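Local coordinates for uncharacterized NTF2-like protein (Cytophaga hutchinsonii ATCC 33406, PDB 3F40) that is of unknown function but adopts the NTF2-like fold of the SnoaL-like family, whose cone-shaped scaffold often encloses a ligand pocket or active site, at residues R30-M41 / E98-P108. Numbering follows the deposited sequence.
Sequences RLNENFTFNGPM and EITSLHVYFDP
The parallel pairing of strands 35-39 and 98-105, in the curved mixed sheet of this NTF2-like fold, brings Thr36, Phe37 and Asn38 beside Ser101, Leu102 and His103. Thr36 and Asn38 bond in both directions: Thr36 N donates to Thr100 O, Leu102 N to Thr36 O (3.0 Å), Asn38 N to Leu102 O and Val104 N to Asn38 O. The ladder starts at Leu31 and resumes after the type I turn from Asn32 to Phe35; against strand 84-95, strand 98-105 forms a classic beta bulge, Thr100 and Ser101 both facing His93. At the turn, Asn32 ND2 meets the syn side of Glu98 OE1 (2.7 Å), the group planes 67° apart.

On one face, Phe35 CZ packs on Leu102 CB (3.8 Å), and Phe37, CG anti to the backbone N (chi1 174°), turns its ring edge to Leu102 CD2 and CZ to Val104 CG1 (3.6 Å). On the other, the Asn38 amide lies alongside the His103 ring, nearly parallel (7° apart) but offset, and water 3 joins Asn38 ND2 to Leu102 O. Pro40 CG sits 3.6 Å above the Phe106 ring centre (CH-pi), and selenomethionine Met41 CE meets the edge at CZ (3.8 Å). Replacing Phe106 by alanine would probably leave Pro40 without the ring face beneath it and Met41 CE without its edge partner. The contact thus divides into an apolar, aromatic face and a hydrated polar one, joined by backbone bonds.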
ATOM      1  N   ARG A  30      11.870   9.538 -15.872  1.00 15.32           N
ATOM      2  CA  ARG A  30      12.132   8.581 -14.774  1.00 14.39           C
ATOM      3  C   ARG A  30      11.469   7.217 -15.108  1.00 13.65           C
ATOM      4  O   ARG A  30      11.715   6.240 -14.410  1.00 13.51           O
ATOM      5  CB  ARG A  30      11.658   9.101 -13.394  1.00 15.30           C
ATOM      6  CG  ARG A  30      12.648  10.005 -12.596  1.00 17.58           C
ATOM      7  CD  ARG A  30      12.736  11.363 -13.101  1.00 18.50           C
ATOM      8  NE  ARG A  30      13.792  12.122 -12.437  1.00 16.30           N
ATOM      9  CZ  ARG A  30      14.176  13.302 -12.883  1.00 16.71           C
ATOM     10  NH1 ARG A  30      13.603  13.807 -13.958  1.00 18.27           N
ATOM     11  NH2 ARG A  30      15.148  13.968 -12.278  1.00 17.50           N
ATOM     12  N   LEU A  31      10.678   7.165 -16.172  1.00 12.46           N
ATOM     13  CA  LEU A  31       9.918   5.949 -16.527  1.00 12.08           C
ATOM     14  C   LEU A  31      10.542   5.201 -17.679  1.00 12.39           C
ATOM     15  O   LEU A  31      10.999   5.807 -18.683  1.00 13.91           O
ATOM     16  CB  LEU A  31       8.493   6.322 -16.928  1.00 11.42           C
ATOM     17  CG  LEU A  31       7.649   7.105 -15.924  1.00 11.19           C
ATOM     18  CD1 LEU A  31       6.233   7.223 -16.427  1.00 12.06           C
ATOM     19  CD2 LEU A  31       7.701   6.417 -14.579  1.00 10.93           C
ATOM     20  N   ASN A  32      10.511   3.887 -17.597  1.00 12.27           N
ATOM     21  CA  ASN A  32      10.843   3.046 -18.726  1.00 12.71           C
ATOM     22  C   ASN A  32       9.809   3.259 -19.840  1.00 12.57           C
ATOM     23  O   ASN A  32       8.605   3.487 -19.573  1.00 12.38           O
ATOM     24  CB  ASN A  32      10.903   1.578 -18.327  1.00 13.11           C
ATOM     25  CG  ASN A  32      11.113   0.670 -19.490  1.00 15.47           C
ATOM     26  OD1 ASN A  32      10.192  -0.012 -19.936  1.00 17.19           O
ATOM     27  ND2 ASN A  32      12.336   0.630 -19.988  1.00 17.57           N
ATOM     28  N   GLU A  33      10.271   3.071 -21.074  0.50 13.87           N
ATOM     29  CA  GLU A  33       9.418   3.261 -22.239  0.50 13.62           C
ATOM     30  C   GLU A  33       8.136   2.456 -22.138  0.50 13.30           C
ATOM     31  O   GLU A  33       7.061   2.938 -22.492  0.50 14.33           O
ATOM     32  CB  GLU A  33      10.182   2.890 -23.531  0.50 14.50           C
ATOM     33  CG  GLU A  33       9.332   2.961 -24.783  0.50 15.79           C
ATOM     34  CD  GLU A  33      10.144   3.136 -26.049  0.50 18.08           C
ATOM     35  OE1 GLU A  33      10.953   4.085 -26.108  0.50 24.21           O
ATOM     36  OE2 GLU A  33       9.942   2.344 -26.988  0.50 23.65           O
ATOM     37  N   ASN A  34       8.295   1.239 -21.640  1.00 13.15           N
ATOM     38  CA  ASN A  34       7.241   0.214 -21.565  1.00 13.78           C
ATOM     39  C   ASN A  34       6.664   0.070 -20.141  1.00 12.42           C
ATOM     40  O   ASN A  34       6.105  -0.945 -19.770  1.00 13.48           O
ATOM     41  CB  ASN A  34       7.765  -1.131 -22.062  1.00 15.22           C
ATOM     42  CG  ASN A  34       8.234  -1.060 -23.470  1.00 18.50           C
ATOM     43  OD1 ASN A  34       9.365  -1.420 -23.771  1.00 24.60           O
ATOM     44  ND2 ASN A  34       7.374  -0.602 -24.339  1.00 19.89           N
ATOM     45  N   PHE A  35       6.774   1.153 -19.411  1.00 11.02           N
ATOM     46  CA  PHE A  35       6.164   1.285 -18.076  1.00 10.22           C
ATOM     47  C   PHE A  35       4.709   0.865 -18.122  1.00 10.41           C
ATOM     48  O   PHE A  35       3.978   1.203 -19.060  1.00 11.33           O
ATOM     49  CB  PHE A  35       6.270   2.742 -17.671  1.00 10.88           C
ATOM     50  CG  PHE A  35       5.417   3.159 -16.493  1.00  9.66           C
ATOM     51  CD1 PHE A  35       5.893   3.045 -15.202  1.00  9.24           C
ATOM     52  CD2 PHE A  35       4.141   3.698 -16.693  1.00 10.55           C
ATOM     53  CE1 PHE A  35       5.132   3.470 -14.148  1.00  9.28           C
ATOM     54  CE2 PHE A  35       3.379   4.111 -15.634  1.00  9.79           C
ATOM     55  CZ  PHE A  35       3.888   4.016 -14.362  1.00  8.69           C
ATOM     56  N   THR A  36       4.291   0.154 -17.088  1.00  9.70           N
ATOM     57  CA  THR A  36       2.890  -0.118 -16.899  1.00  9.73           C
ATOM     58  C   THR A  36       2.335   0.525 -15.651  1.00  9.15           C
ATOM     59  O   THR A  36       3.021   0.688 -14.665  1.00  9.43           O
ATOM     60  CB  THR A  36       2.607  -1.633 -16.820  1.00 11.60           C
ATOM     61  OG1 THR A  36       3.226  -2.192 -15.660  1.00 13.24           O
ATOM     62  CG2 THR A  36       3.121  -2.353 -18.082  1.00 13.11           C
ATOM     63  N   PHE A  37       1.069   0.871 -15.762  1.00  8.63           N
ATOM     64  CA  PHE A  37       0.267   1.386 -14.658  1.00  7.98           C
ATOM     65  C   PHE A  37      -0.915   0.477 -14.400  1.00  8.08           C
ATOM     66  O   PHE A  37      -1.606   0.080 -15.342  1.00  8.97           O
ATOM     67  CB  PHE A  37      -0.282   2.787 -14.964  1.00  9.17           C
ATOM     68  CG  PHE A  37      -1.220   3.286 -13.921  1.00  8.87           C
ATOM     69  CD1 PHE A  37      -0.725   3.828 -12.730  1.00  9.98           C
ATOM     70  CD2 PHE A  37      -2.591   3.206 -14.091  1.00 11.16           C
ATOM     71  CE1 PHE A  37      -1.591   4.274 -11.743  1.00 10.94           C
ATOM     72  CE2 PHE A  37      -3.453   3.648 -13.098  1.00 12.06           C
ATOM     73  CZ  PHE A  37      -2.951   4.175 -11.946  1.00 10.96           C
ATOM     74  N   ASN A  38      -1.171   0.191 -13.128  1.00  8.23           N
ATOM     75  CA  ASN A  38      -2.390  -0.455 -12.670  1.00  9.28           C
ATOM     76  C   ASN A  38      -2.938   0.275 -11.485  1.00  8.84           C
ATOM     77  O   ASN A  38      -2.249   0.511 -10.508  1.00  9.84           O
ATOM     78  CB  ASN A  38      -2.142  -1.869 -12.273  1.00 10.44           C
ATOM     79  CG  ASN A  38      -2.051  -2.742 -13.407  1.00 13.24           C
ATOM     80  OD1 ASN A  38      -3.055  -3.404 -13.815  1.00 19.59           O
ATOM     81  ND2 ASN A  38      -0.891  -2.810 -13.960  1.00 13.08           N
ATOM     82  N   GLY A  39      -4.206   0.617 -11.578  1.00  9.39           N
ATOM     83  CA  GLY A  39      -4.907   1.254 -10.489  1.00  9.83           C
ATOM     84  C   GLY A  39      -6.327   0.748 -10.436  1.00 10.64           C
ATOM     85  O   GLY A  39      -6.743  -0.058 -11.295  1.00 11.85           O
ATOM     86  N   PRO A  40      -7.093   1.236  -9.466  1.00 10.82           N
ATOM     87  CA  PRO A  40      -8.482   0.776  -9.332  1.00 12.79           C
ATOM     88  C   PRO A  40      -9.334   0.976 -10.581  1.00 13.13           C
ATOM     89  O   PRO A  40     -10.312   0.231 -10.842  1.00 15.06           O
ATOM     90  CB  PRO A  40      -9.028   1.669  -8.231  1.00 14.08           C
ATOM     91  CG  PRO A  40      -7.893   2.159  -7.489  1.00 13.12           C
ATOM     92  CD  PRO A  40      -6.676   2.124  -8.372  1.00 10.90           C
HETATM   93  N   MSE A  41      -8.997   1.989 -11.341  1.00 12.57           N
HETATM   94  CA  MSE A  41      -9.801   2.385 -12.503  1.00 13.54           C
HETATM   95  C   MSE A  41      -9.184   2.010 -13.841  1.00 14.66           C
HETATM   96  O   MSE A  41      -9.627   2.440 -14.911  1.00 15.91           O
HETATM   97  CB  MSE A  41     -10.071   3.868 -12.419  1.00 13.85           C
HETATM   98  CG  MSE A  41     -11.002   4.218 -11.245  1.00 14.60           C
HETATM   99 SE   MSE A  41     -11.195   6.077 -10.894  0.75 18.00          SE
HETATM  100  CE  MSE A  41      -9.431   6.462 -10.245  1.00 16.50           C
ATOM    101  N   GLU A  98      15.337   2.821 -14.003  1.00 11.94           N
ATOM    102  CA  GLU A  98      14.036   3.401 -14.417  1.00 11.77           C
ATOM    103  C   GLU A  98      12.890   2.783 -13.642  1.00 11.70           C
ATOM    104  O   GLU A  98      12.985   1.660 -13.181  1.00 12.18           O
ATOM    105  CB  GLU A  98      13.778   3.174 -15.901  1.00 12.23           C
ATOM    106  CG  GLU A  98      14.899   3.552 -16.855  1.00 13.69           C
ATOM    107  CD  GLU A  98      14.557   3.184 -18.274  1.00 15.88           C
ATOM    108  OE1 GLU A  98      14.127   2.042 -18.526  1.00 16.26           O
ATOM    109  OE2 GLU A  98      14.755   4.044 -19.150  1.00 20.63           O
ATOM    110  N   ILE A  99      11.791   3.513 -13.538  1.00 10.92           N
ATOM    111  CA  ILE A  99      10.561   2.937 -12.986  1.00  9.59           C
ATOM    112  C   ILE A  99       9.881   2.141 -14.085  1.00  9.62           C
ATOM    113  O   ILE A  99       9.569   2.695 -15.134  1.00 10.02           O
ATOM    114  CB  ILE A  99       9.636   4.054 -12.446  1.00  9.61           C
ATOM    115  CG1 ILE A  99      10.317   4.875 -11.355  1.00 11.40           C
ATOM    116  CG2 ILE A  99       8.320   3.452 -11.925  1.00 10.98           C
ATOM    117  CD1 ILE A  99       9.570   6.187 -11.014  1.00 12.11           C
ATOM    118  N   THR A 100       9.629   0.844 -13.840  1.00  9.45           N
ATOM    119  CA  THR A 100       9.027  -0.012 -14.854  1.00 10.66           C
ATOM    120  C   THR A 100       7.532  -0.265 -14.619  1.00  9.66           C
ATOM    121  O   THR A 100       6.826  -0.634 -15.537  1.00 10.07           O
ATOM    122  CB  THR A 100       9.759  -1.357 -14.978  1.00 11.30           C
ATOM    123  OG1 THR A 100       9.661  -2.035 -13.748  1.00 12.45           O
ATOM    124  CG2 THR A 100      11.250  -1.161 -15.376  1.00 13.09           C
ATOM    125  N   SER A 101       7.063  -0.046 -13.397  1.00  8.80           N
ATOM    126  CA  SER A 101       5.647  -0.199 -13.099  1.00  9.03           C
ATOM    127  C   SER A 101       5.243   0.551 -11.866  1.00  8.46           C
ATOM    128  O   SER A 101       6.022   0.744 -10.960  1.00  8.12           O
ATOM    129  CB  SER A 101       5.282  -1.675 -12.911  1.00  9.00           C
ATOM    130  OG  SER A 101       5.900  -2.266 -11.805  1.00 10.48           O
ATOM    131  N   LEU A 102       3.953   0.858 -11.857  1.00  7.89           N
ATOM    132  CA  LEU A 102       3.251   1.397 -10.680  1.00  7.80           C
ATOM    133  C   LEU A 102       1.945   0.630 -10.527  1.00  7.57           C
ATOM    134  O   LEU A 102       1.203   0.478 -11.491  1.00  7.86           O
ATOM    135  CB  LEU A 102       2.958   2.882 -10.864  1.00  8.21           C
ATOM    136  CG  LEU A 102       2.047   3.534  -9.820  1.00  8.95           C
ATOM    137  CD1 LEU A 102       2.564   3.378  -8.375  1.00  9.11           C
ATOM    138  CD2 LEU A 102       1.866   5.009 -10.134  1.00 10.45           C
ATOM    139  N   HIS A 103       1.710   0.137  -9.318  1.00  7.16           N
ATOM    140  CA  HIS A 103       0.436  -0.375  -8.902  1.00  7.91           C
ATOM    141  C   HIS A 103      -0.035   0.479  -7.738  1.00  7.88           C
ATOM    142  O   HIS A 103       0.677   0.549  -6.738  1.00  8.25           O
ATOM    143  CB  HIS A 103       0.580  -1.810  -8.409  1.00  9.07           C
ATOM    144  CG  HIS A 103       0.860  -2.788  -9.481  1.00 12.81           C
ATOM    145  ND1 HIS A 103       2.093  -2.882 -10.094  1.00 16.08           N
ATOM    146  CD2 HIS A 103       0.077  -3.735 -10.050  1.00 16.09           C
ATOM    147  CE1 HIS A 103       2.047  -3.841 -11.014  1.00 16.31           C
ATOM    148  NE2 HIS A 103       0.830  -4.369 -11.006  1.00 16.73           N
ATOM    149  N   VAL A 104      -1.169   1.156  -7.898  1.00  7.46           N
ATOM    150  CA  VAL A 104      -1.672   2.040  -6.838  1.00  8.24           C
ATOM    151  C   VAL A 104      -2.963   1.461  -6.266  1.00  8.32           C
ATOM    152  O   VAL A 104      -3.805   0.942  -6.981  1.00  9.14           O
ATOM    153  CB  VAL A 104      -1.805   3.523  -7.342  1.00  9.60           C
ATOM    154  CG1 VAL A 104      -2.859   3.676  -8.389  1.00 11.59           C
ATOM    155  CG2 VAL A 104      -2.030   4.459  -6.171  1.00 11.71           C
ATOM    156  N   TYR A 105      -3.052   1.547  -4.955  1.00  7.86           N
ATOM    157  CA  TYR A 105      -4.115   0.932  -4.160  1.00  8.18           C
ATOM    158  C   TYR A 105      -4.903   1.992  -3.419  1.00  8.02           C
ATOM    159  O   TYR A 105      -4.339   2.711  -2.618  1.00  9.19           O
ATOM    160  CB  TYR A 105      -3.537  -0.037  -3.128  1.00  9.40           C
ATOM    161  CG  TYR A 105      -2.702  -1.152  -3.656  1.00 10.29           C
ATOM    162  CD1 TYR A 105      -1.374  -0.954  -3.964  1.00 10.73           C
ATOM    163  CD2 TYR A 105      -3.233  -2.417  -3.810  1.00 12.79           C
ATOM    164  CE1 TYR A 105      -0.597  -1.998  -4.431  1.00 12.15           C
ATOM    165  CE2 TYR A 105      -2.470  -3.456  -4.246  1.00 15.30           C
ATOM    166  CZ  TYR A 105      -1.140  -3.236  -4.579  1.00 15.09           C
ATOM    167  OH  TYR A 105      -0.351  -4.284  -4.988  1.00 18.91           O
ATOM    168  N   PHE A 106      -6.202   2.028  -3.652  1.00  8.70           N
ATOM    169  CA  PHE A 106      -7.102   2.915  -2.954  1.00  8.83           C
ATOM    170  C   PHE A 106      -8.541   2.601  -3.287  1.00 10.01           C
ATOM    171  O   PHE A 106      -8.816   1.892  -4.250  1.00  9.27           O
ATOM    172  CB  PHE A 106      -6.815   4.409  -3.229  1.00 10.09           C
ATOM    173  CG  PHE A 106      -6.972   4.857  -4.670  1.00  9.74           C
ATOM    174  CD1 PHE A 106      -5.892   4.850  -5.513  1.00 11.02           C
ATOM    175  CD2 PHE A 106      -8.178   5.392  -5.123  1.00 10.45           C
ATOM    176  CE1 PHE A 106      -6.000   5.302  -6.805  1.00 10.81           C
ATOM    177  CE2 PHE A 106      -8.277   5.820  -6.432  1.00 12.18           C
ATOM    178  CZ  PHE A 106      -7.185   5.787  -7.255  1.00 11.89           C
ATOM    179  N   ASP A 107      -9.436   3.146  -2.471  1.00  9.94           N
ATOM    180  CA  ASP A 107     -10.878   3.024  -2.699  1.00 10.51           C
ATOM    181  C   ASP A 107     -11.323   4.197  -3.584  1.00 10.88           C
ATOM    182  O   ASP A 107     -11.291   5.351  -3.147  1.00 11.99           O
ATOM    183  CB  ASP A 107     -11.615   3.050  -1.363  1.00 12.11           C
ATOM    184  CG  ASP A 107     -13.120   3.088  -1.503  1.00 13.91           C
ATOM    185  OD1 ASP A 107     -13.647   2.976  -2.625  1.00 12.34           O
ATOM    186  OD2 ASP A 107     -13.758   3.247  -0.420  1.00 14.73           O
ATOM    187  N   PRO A 108     -11.680   3.950  -4.853  1.00 10.85           N
ATOM    188  CA  PRO A 108     -11.993   5.066  -5.728  1.00 11.41           C
ATOM    189  C   PRO A 108     -13.427   5.552  -5.647  1.00 11.83           C
ATOM    190  O   PRO A 108     -13.784   6.509  -6.336  1.00 13.14           O
ATOM    191  CB  PRO A 108     -11.779   4.451  -7.104  1.00 11.44           C
ATOM    192  CG  PRO A 108     -12.303   3.023  -6.901  1.00 10.85           C
ATOM    193  CD  PRO A 108     -11.799   2.656  -5.523  1.00 10.67           C
TER
HETATM  194  O   HOH W   1      13.186   3.590 -21.380  1.00 21.68           O
HETATM  195  O   HOH W   2       7.087  -2.453 -17.570  1.00 23.68           O
HETATM  196  O   HOH W   3       1.631  -1.767 -13.419  1.00 11.89           O